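Local coordinates for peptidoglycan synthetase penicillin-binding protein 3 (Bifidobacterium adolescentis, PDB 4YE5) that probably binds penicillin and, as in other transpeptidase-family proteins, is thought to cross-link peptidoglycan during cell-wall synthesis, at residues E48-Q58 with G114-P125. Sequence-based numbering, arbitrary orientation.
Sequences ERYTIIGNPEQ and GQYVVLKKDVTP
Ile52 and Val123 pack against each other on one face of an antiparallel strand pair. Their branches meet at about a right angle, with Ile52 CG1 3.6 Å from Val123 CG2. The same methyl of Val123 also reaches Tyr50 CB. Ile52 CG1 lies beside its own backbone N (chi1 -60°), and this turns it to the valine.

The backbones carry most of the polar contact. Tyr50 and Val123 form a hydrogen-bonded pair, with Val123 N 2.9 Å from Tyr50 O. Ile52 N donates to Lys120 O at 2.8 Å. Ile52 O takes Leu119 N and, more weakly, Lys120 N, which makes a classic beta bulge. Asp122 and Val123 both face Tyr50 in a G1 bulge. Gly54 N bonds to Val117 O, and Leu119 CD1 packs 3.7 Å from Gly54 CA, over a residue with no side chain.

On the other face, Ile53 CG2 touches Tyr116 CD2 at 3.7 Å. Ile53 CD1 reaches Val118 CG2.

These strands belong to a three-stranded antiparallel sheet in the dimerisation-domain region of this penicillin-binding protein. Strand 50-54 is central, and strand 140-144 pairs with its other edge.

Past the bulge, Arg49 NE meets Asp122 OD1 at 3.1 Å in a salt bridge with a weak, bent hydrogen bond. The guanidinium and carboxylate planes are 24° apart. Thr124 CG2 lies over one guanidinium face. Pro125 CG packs 3.4 Å from Glu48 CD. Glu48 OE2 bonds to Tyr50 OH, and its OE1 pairs with Arg31, so each carboxylate oxygen has a partner.

At the far end, Glu57 N bonds to Gly114 O. Asn55 OD1 caps the following helix through Gln58 N. Pro56 and Val117 also touch Ile112.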
ATOM      1  N   GLU A  48      -0.529  24.735   2.895  1.00 31.25           N
ATOM      2  CA  GLU A  48      -0.362  25.826   1.940  1.00 27.93           C
ATOM      3  C   GLU A  48       0.246  27.066   2.590  1.00 31.09           C
ATOM      4  O   GLU A  48      -0.467  27.874   3.173  1.00 36.28           O
ATOM      5  CB  GLU A  48      -1.684  26.184   1.249  1.00 29.93           C
ATOM      6  CG  GLU A  48      -1.475  27.141   0.068  1.00 33.00           C
ATOM      7  CD  GLU A  48      -2.760  27.786  -0.431  1.00 39.58           C
ATOM      8  OE1 GLU A  48      -3.847  27.372   0.015  1.00 41.79           O
ATOM      9  OE2 GLU A  48      -2.682  28.718  -1.266  1.00 42.50           O
ATOM     10  N   ARG A  49       1.568  27.195   2.496  1.00 29.44           N
ATOM     11  CA  ARG A  49       2.286  28.396   2.921  1.00 31.94           C
ATOM     12  C   ARG A  49       3.252  28.765   1.796  1.00 33.07           C
ATOM     13  O   ARG A  49       3.500  27.954   0.893  1.00 31.34           O
ATOM     14  CB  ARG A  49       3.080  28.149   4.208  1.00 31.84           C
ATOM     15  CG  ARG A  49       2.281  27.513   5.331  1.00 44.29           C
ATOM     16  CD  ARG A  49       1.161  28.415   5.831  1.00 54.01           C
ATOM     17  NE  ARG A  49       1.670  29.473   6.696  1.00 59.49           N
ATOM     18  CZ  ARG A  49       0.993  29.995   7.712  1.00 62.05           C
ATOM     19  NH1 ARG A  49      -0.233  29.560   7.987  1.00 61.06           N
ATOM     20  NH2 ARG A  49       1.542  30.952   8.452  1.00 61.11           N
ATOM     21  N   TYR A  50       3.810  29.972   1.857  1.00 31.52           N
ATOM     22  CA  TYR A  50       4.632  30.483   0.761  1.00 24.28           C
ATOM     23  C   TYR A  50       5.900  31.159   1.234  1.00 28.09           C
ATOM     24  O   TYR A  50       5.939  31.771   2.303  1.00 36.37           O
ATOM     25  CB  TYR A  50       3.825  31.468  -0.082  1.00 27.92           C
ATOM     26  CG  TYR A  50       2.657  30.827  -0.773  1.00 27.82           C
ATOM     27  CD1 TYR A  50       2.821  30.205  -2.001  1.00 26.85           C
ATOM     28  CD2 TYR A  50       1.392  30.833  -0.203  1.00 29.28           C
ATOM     29  CE1 TYR A  50       1.766  29.604  -2.644  1.00 28.46           C
ATOM     30  CE2 TYR A  50       0.313  30.226  -0.850  1.00 28.78           C
ATOM     31  CZ  TYR A  50       0.513  29.615  -2.074  1.00 31.05           C
ATOM     32  OH  TYR A  50      -0.537  29.009  -2.752  1.00 30.21           O
ATOM     33  N   THR A  51       6.953  31.050   0.436  1.00 26.01           N
ATOM     34  CA  THR A  51       8.089  31.938   0.626  1.00 26.89           C
ATOM     35  C   THR A  51       7.976  33.057  -0.407  1.00 27.86           C
ATOM     36  O   THR A  51       7.775  32.790  -1.598  1.00 27.88           O
ATOM     37  CB  THR A  51       9.429  31.193   0.481  1.00 30.45           C
ATOM     38  OG1 THR A  51       9.469  30.104   1.416  1.00 40.83           O
ATOM     39  CG2 THR A  51      10.578  32.123   0.788  1.00 28.20           C
ATOM     40  N   ILE A  52       8.066  34.304   0.047  1.00 28.40           N
ATOM     41  CA  ILE A  52       7.980  35.444  -0.864  1.00 28.69           C
ATOM     42  C   ILE A  52       9.383  35.827  -1.311  1.00 31.61           C
ATOM     43  O   ILE A  52      10.258  36.113  -0.483  1.00 30.14           O
ATOM     44  CB  ILE A  52       7.273  36.652  -0.215  1.00 30.79           C
ATOM     45  CG1 ILE A  52       5.842  36.275   0.200  1.00 28.62           C
ATOM     46  CG2 ILE A  52       7.262  37.872  -1.173  1.00 25.21           C
ATOM     47  CD1 ILE A  52       5.016  35.661  -0.935  1.00 28.30           C
ATOM     48  N   ILE A  53       9.590  35.808  -2.626  1.00 25.86           N
ATOM     49  CA  ILE A  53      10.899  36.043  -3.224  1.00 23.95           C
ATOM     50  C   ILE A  53      10.916  37.359  -3.987  1.00 26.50           C
ATOM     51  O   ILE A  53       9.973  37.671  -4.709  1.00 23.33           O
ATOM     52  CB  ILE A  53      11.256  34.904  -4.225  1.00 26.17           C
ATOM     53  CG1 ILE A  53      11.211  33.528  -3.536  1.00 33.79           C
ATOM     54  CG2 ILE A  53      12.621  35.157  -4.879  1.00 33.49           C
ATOM     55  CD1 ILE A  53      12.179  33.383  -2.353  1.00 37.50           C
ATOM     56  N   GLY A  54      11.990  38.127  -3.834  1.00 27.05           N
ATOM     57  CA  GLY A  54      12.214  39.293  -4.674  1.00 30.20           C
ATOM     58  C   GLY A  54      13.350  39.086  -5.671  1.00 33.05           C
ATOM     59  O   GLY A  54      14.269  38.293  -5.440  1.00 30.18           O
ATOM     60  N   ASN A  55      13.263  39.788  -6.798  1.00 28.13           N
ATOM     61  CA  ASN A  55      14.327  39.846  -7.797  1.00 29.17           C
ATOM     62  C   ASN A  55      14.967  41.240  -7.749  1.00 26.19           C
ATOM     63  O   ASN A  55      14.454  42.193  -8.348  1.00 33.25           O
ATOM     64  CB  ASN A  55      13.745  39.560  -9.185  1.00 34.81           C
ATOM     65  CG  ASN A  55      14.795  39.570 -10.299  1.00 36.10           C
ATOM     66  OD1 ASN A  55      15.786  40.291 -10.241  1.00 33.58           O
ATOM     67  ND2 ASN A  55      14.563  38.763 -11.333  1.00 40.43           N
ATOM     68  N   PRO A  56      16.108  41.357  -7.049  1.00 34.61           N
ATOM     69  CA  PRO A  56      16.736  42.664  -6.804  1.00 30.90           C
ATOM     70  C   PRO A  56      16.980  43.486  -8.067  1.00 28.19           C
ATOM     71  O   PRO A  56      16.655  44.668  -8.099  1.00 29.61           O
ATOM     72  CB  PRO A  56      18.052  42.295  -6.117  1.00 30.08           C
ATOM     73  CG  PRO A  56      17.750  40.972  -5.440  1.00 31.60           C
ATOM     74  CD  PRO A  56      16.856  40.251  -6.415  1.00 32.64           C
ATOM     75  N   GLU A  57      17.508  42.873  -9.116  1.00 33.39           N
ATOM     76  CA  GLU A  57      17.834  43.673 -10.295  1.00 38.23           C
ATOM     77  C   GLU A  57      16.582  44.146 -11.048  1.00 27.91           C
ATOM     78  O   GLU A  57      16.572  45.246 -11.586  1.00 26.66           O
ATOM     79  CB  GLU A  57      18.828  42.953 -11.219  1.00 51.04           C
ATOM     80  CG  GLU A  57      18.262  41.838 -12.057  1.00 62.32           C
ATOM     81  CD  GLU A  57      19.209  41.429 -13.180  1.00 73.02           C
ATOM     82  OE1 GLU A  57      18.734  40.869 -14.191  1.00 72.82           O
ATOM     83  OE2 GLU A  57      20.429  41.678 -13.051  1.00 76.77           O
ATOM     84  N   GLN A  58      15.526  43.322 -11.068  1.00 30.88           N
ATOM     85  CA  GLN A  58      14.249  43.775 -11.615  1.00 30.91           C
ATOM     86  C   GLN A  58      13.612  44.837 -10.735  1.00 25.14           C
ATOM     87  O   GLN A  58      12.984  45.756 -11.247  1.00 24.93           O
ATOM     88  CB  GLN A  58      13.263  42.621 -11.816  1.00 27.76           C
ATOM     89  CG  GLN A  58      13.689  41.590 -12.845  1.00 38.33           C
ATOM     90  CD  GLN A  58      14.143  42.209 -14.144  1.00 48.69           C
ATOM     91  OE1 GLN A  58      13.524  43.142 -14.652  1.00 53.46           O
ATOM     92  NE2 GLN A  58      15.239  41.690 -14.696  1.00 62.13           N
ATOM     93  N   GLY A 114      22.138  40.402  -8.192  1.00 42.24           N
ATOM     94  CA  GLY A 114      21.545  39.113  -8.494  1.00 40.07           C
ATOM     95  C   GLY A 114      20.059  39.208  -8.785  1.00 40.79           C
ATOM     96  O   GLY A 114      19.473  40.291  -8.788  1.00 37.87           O
ATOM     97  N   GLN A 115      19.448  38.055  -9.015  1.00 41.71           N
ATOM     98  CA  GLN A 115      18.057  37.994  -9.421  1.00 43.16           C
ATOM     99  C   GLN A 115      17.211  37.310  -8.372  1.00 39.00           C
ATOM    100  O   GLN A 115      16.071  36.942  -8.636  1.00 38.38           O
ATOM    101  CB  GLN A 115      17.936  37.241 -10.746  1.00 48.42           C
ATOM    102  CG  GLN A 115      18.711  37.887 -11.880  1.00 58.29           C
ATOM    103  CD  GLN A 115      18.063  37.649 -13.226  1.00 70.79           C
ATOM    104  OE1 GLN A 115      17.370  38.520 -13.757  1.00 73.47           O
ATOM    105  NE2 GLN A 115      18.272  36.461 -13.783  1.00 76.52           N
ATOM    106  N   TYR A 116      17.765  37.140  -7.174  1.00 34.90           N
ATOM    107  CA  TYR A 116      17.107  36.330  -6.155  1.00 33.09           C
ATOM    108  C   TYR A 116      17.401  36.798  -4.729  1.00 39.90           C
ATOM    109  O   TYR A 116      18.555  37.032  -4.366  1.00 45.06           O
ATOM    110  CB  TYR A 116      17.538  34.876  -6.314  1.00 32.27           C
ATOM    111  CG  TYR A 116      16.921  33.935  -5.306  1.00 34.49           C
ATOM    112  CD1 TYR A 116      17.533  33.698  -4.077  1.00 38.00           C
ATOM    113  CD2 TYR A 116      15.744  33.276  -5.587  1.00 37.82           C
ATOM    114  CE1 TYR A 116      16.975  32.834  -3.154  1.00 39.19           C
ATOM    115  CE2 TYR A 116      15.174  32.401  -4.667  1.00 45.26           C
ATOM    116  CZ  TYR A 116      15.795  32.191  -3.455  1.00 43.89           C
ATOM    117  OH  TYR A 116      15.232  31.329  -2.546  1.00 47.67           O
ATOM    118  N   VAL A 117      16.348  36.928  -3.924  1.00 37.12           N
ATOM    119  CA  VAL A 117      16.486  37.225  -2.495  1.00 35.72           C
ATOM    120  C   VAL A 117      15.203  36.810  -1.769  1.00 36.80           C
ATOM    121  O   VAL A 117      14.105  37.057  -2.256  1.00 33.00           O
ATOM    122  CB  VAL A 117      16.860  38.722  -2.216  1.00 35.64           C
ATOM    123  CG1 VAL A 117      15.697  39.679  -2.512  1.00 32.94           C
ATOM    124  CG2 VAL A 117      17.326  38.906  -0.776  1.00 36.48           C
ATOM    125  N   VAL A 118      15.336  36.132  -0.633  1.00 36.28           N
ATOM    126  CA  VAL A 118      14.169  35.818   0.183  1.00 38.51           C
ATOM    127  C   VAL A 118      13.736  37.073   0.918  1.00 36.54           C
ATOM    128  O   VAL A 118      14.559  37.743   1.541  1.00 36.47           O
ATOM    129  CB  VAL A 118      14.449  34.713   1.223  1.00 33.56           C
ATOM    130  CG1 VAL A 118      13.236  34.536   2.132  1.00 35.20           C
ATOM    131  CG2 VAL A 118      14.786  33.420   0.532  1.00 32.55           C
ATOM    132  N   LEU A 119      12.451  37.407   0.833  1.00 34.44           N
ATOM    133  CA  LEU A 119      11.940  38.593   1.514  1.00 31.57           C
ATOM    134  C   LEU A 119      11.214  38.196   2.787  1.00 34.43           C
ATOM    135  O   LEU A 119      11.295  38.893   3.801  1.00 34.55           O
ATOM    136  CB  LEU A 119      10.998  39.384   0.609  1.00 31.67           C
ATOM    137  CG  LEU A 119      11.629  39.932  -0.670  1.00 35.51           C
ATOM    138  CD1 LEU A 119      10.542  40.528  -1.565  1.00 34.78           C
ATOM    139  CD2 LEU A 119      12.703  40.962  -0.336  1.00 35.96           C
ATOM    140  N   LYS A 120      10.486  37.086   2.723  1.00 33.32           N
ATOM    141  CA  LYS A 120       9.790  36.564   3.894  1.00 35.08           C
ATOM    142  C   LYS A 120       9.398  35.109   3.705  1.00 35.89           C
ATOM    143  O   LYS A 120       8.926  34.718   2.631  1.00 31.23           O
ATOM    144  CB  LYS A 120       8.551  37.397   4.219  1.00 35.80           C
ATOM    145  CG  LYS A 120       8.006  37.121   5.609  1.00 35.72           C
ATOM    146  CD  LYS A 120       6.862  38.040   5.967  1.00 36.04           C
ATOM    147  CE  LYS A 120       6.349  37.713   7.368  1.00 42.65           C
ATOM    148  NZ  LYS A 120       5.233  38.608   7.773  1.00 44.20           N
ATOM    149  N   LYS A 121       9.598  34.316   4.757  1.00 37.31           N
ATOM    150  CA  LYS A 121       9.258  32.899   4.751  1.00 36.43           C
ATOM    151  C   LYS A 121       7.905  32.689   5.408  1.00 34.75           C
ATOM    152  O   LYS A 121       7.461  33.537   6.187  1.00 38.09           O
ATOM    153  CB  LYS A 121      10.299  32.100   5.547  1.00 43.36           C
ATOM    154  CG  LYS A 121      11.720  32.216   5.032  1.00 49.61           C
ATOM    155  CD  LYS A 121      12.655  31.302   5.808  1.00 55.14           C
ATOM    156  CE  LYS A 121      14.108  31.564   5.451  1.00 61.66           C
ATOM    157  NZ  LYS A 121      15.018  30.651   6.205  1.00 70.25           N
ATOM    158  N   ASP A 122       7.261  31.564   5.096  1.00 32.05           N
ATOM    159  CA  ASP A 122       6.087  31.106   5.835  1.00 41.19           C
ATOM    160  C   ASP A 122       4.904  32.105   5.861  1.00 44.54           C
ATOM    161  O   ASP A 122       4.261  32.304   6.895  1.00 43.51           O
ATOM    162  CB  ASP A 122       6.525  30.739   7.263  1.00 48.96           C
ATOM    163  CG  ASP A 122       5.425  30.090   8.067  1.00 54.42           C
ATOM    164  OD1 ASP A 122       4.693  29.257   7.503  1.00 57.53           O
ATOM    165  OD2 ASP A 122       5.274  30.444   9.253  1.00 63.07           O
ATOM    166  N   VAL A 123       4.613  32.740   4.729  1.00 39.02           N
ATOM    167  CA  VAL A 123       3.458  33.633   4.667  1.00 33.24           C
ATOM    168  C   VAL A 123       2.199  32.875   4.230  1.00 33.67           C
ATOM    169  O   VAL A 123       2.275  31.817   3.583  1.00 32.54           O
ATOM    170  CB  VAL A 123       3.692  34.873   3.742  1.00 39.54           C
ATOM    171  CG1 VAL A 123       5.112  35.436   3.924  1.00 32.07           C
ATOM    172  CG2 VAL A 123       3.448  34.512   2.309  1.00 37.67           C
ATOM    173  N   THR A 124       1.044  33.426   4.586  1.00 26.78           N
ATOM    174  CA  THR A 124      -0.244  32.788   4.314  1.00 25.88           C
ATOM    175  C   THR A 124      -0.718  33.015   2.889  1.00 28.19           C
ATOM    176  O   THR A 124      -0.274  33.950   2.218  1.00 30.52           O
ATOM    177  CB  THR A 124      -1.325  33.349   5.236  1.00 33.27           C
ATOM    178  OG1 THR A 124      -1.456  34.754   4.989  1.00 28.90           O
ATOM    179  CG2 THR A 124      -0.948  33.114   6.707  1.00 37.09           C
ATOM    180  N   PRO A 125      -1.635  32.154   2.421  1.00 32.22           N
ATOM    181  CA  PRO A 125      -2.290  32.343   1.131  1.00 31.80           C
ATOM    182  C   PRO A 125      -2.926  33.728   0.999  1.00 31.84           C
ATOM    183  O   PRO A 125      -2.881  34.304  -0.086  1.00 28.88           O
ATOM    184  CB  PRO A 125      -3.376  31.262   1.134  1.00 31.80           C
ATOM    185  CG  PRO A 125      -2.804  30.167   2.001  1.00 33.56           C
ATOM    186  CD  PRO A 125      -1.997  30.861   3.050  1.00 33.76           C
TER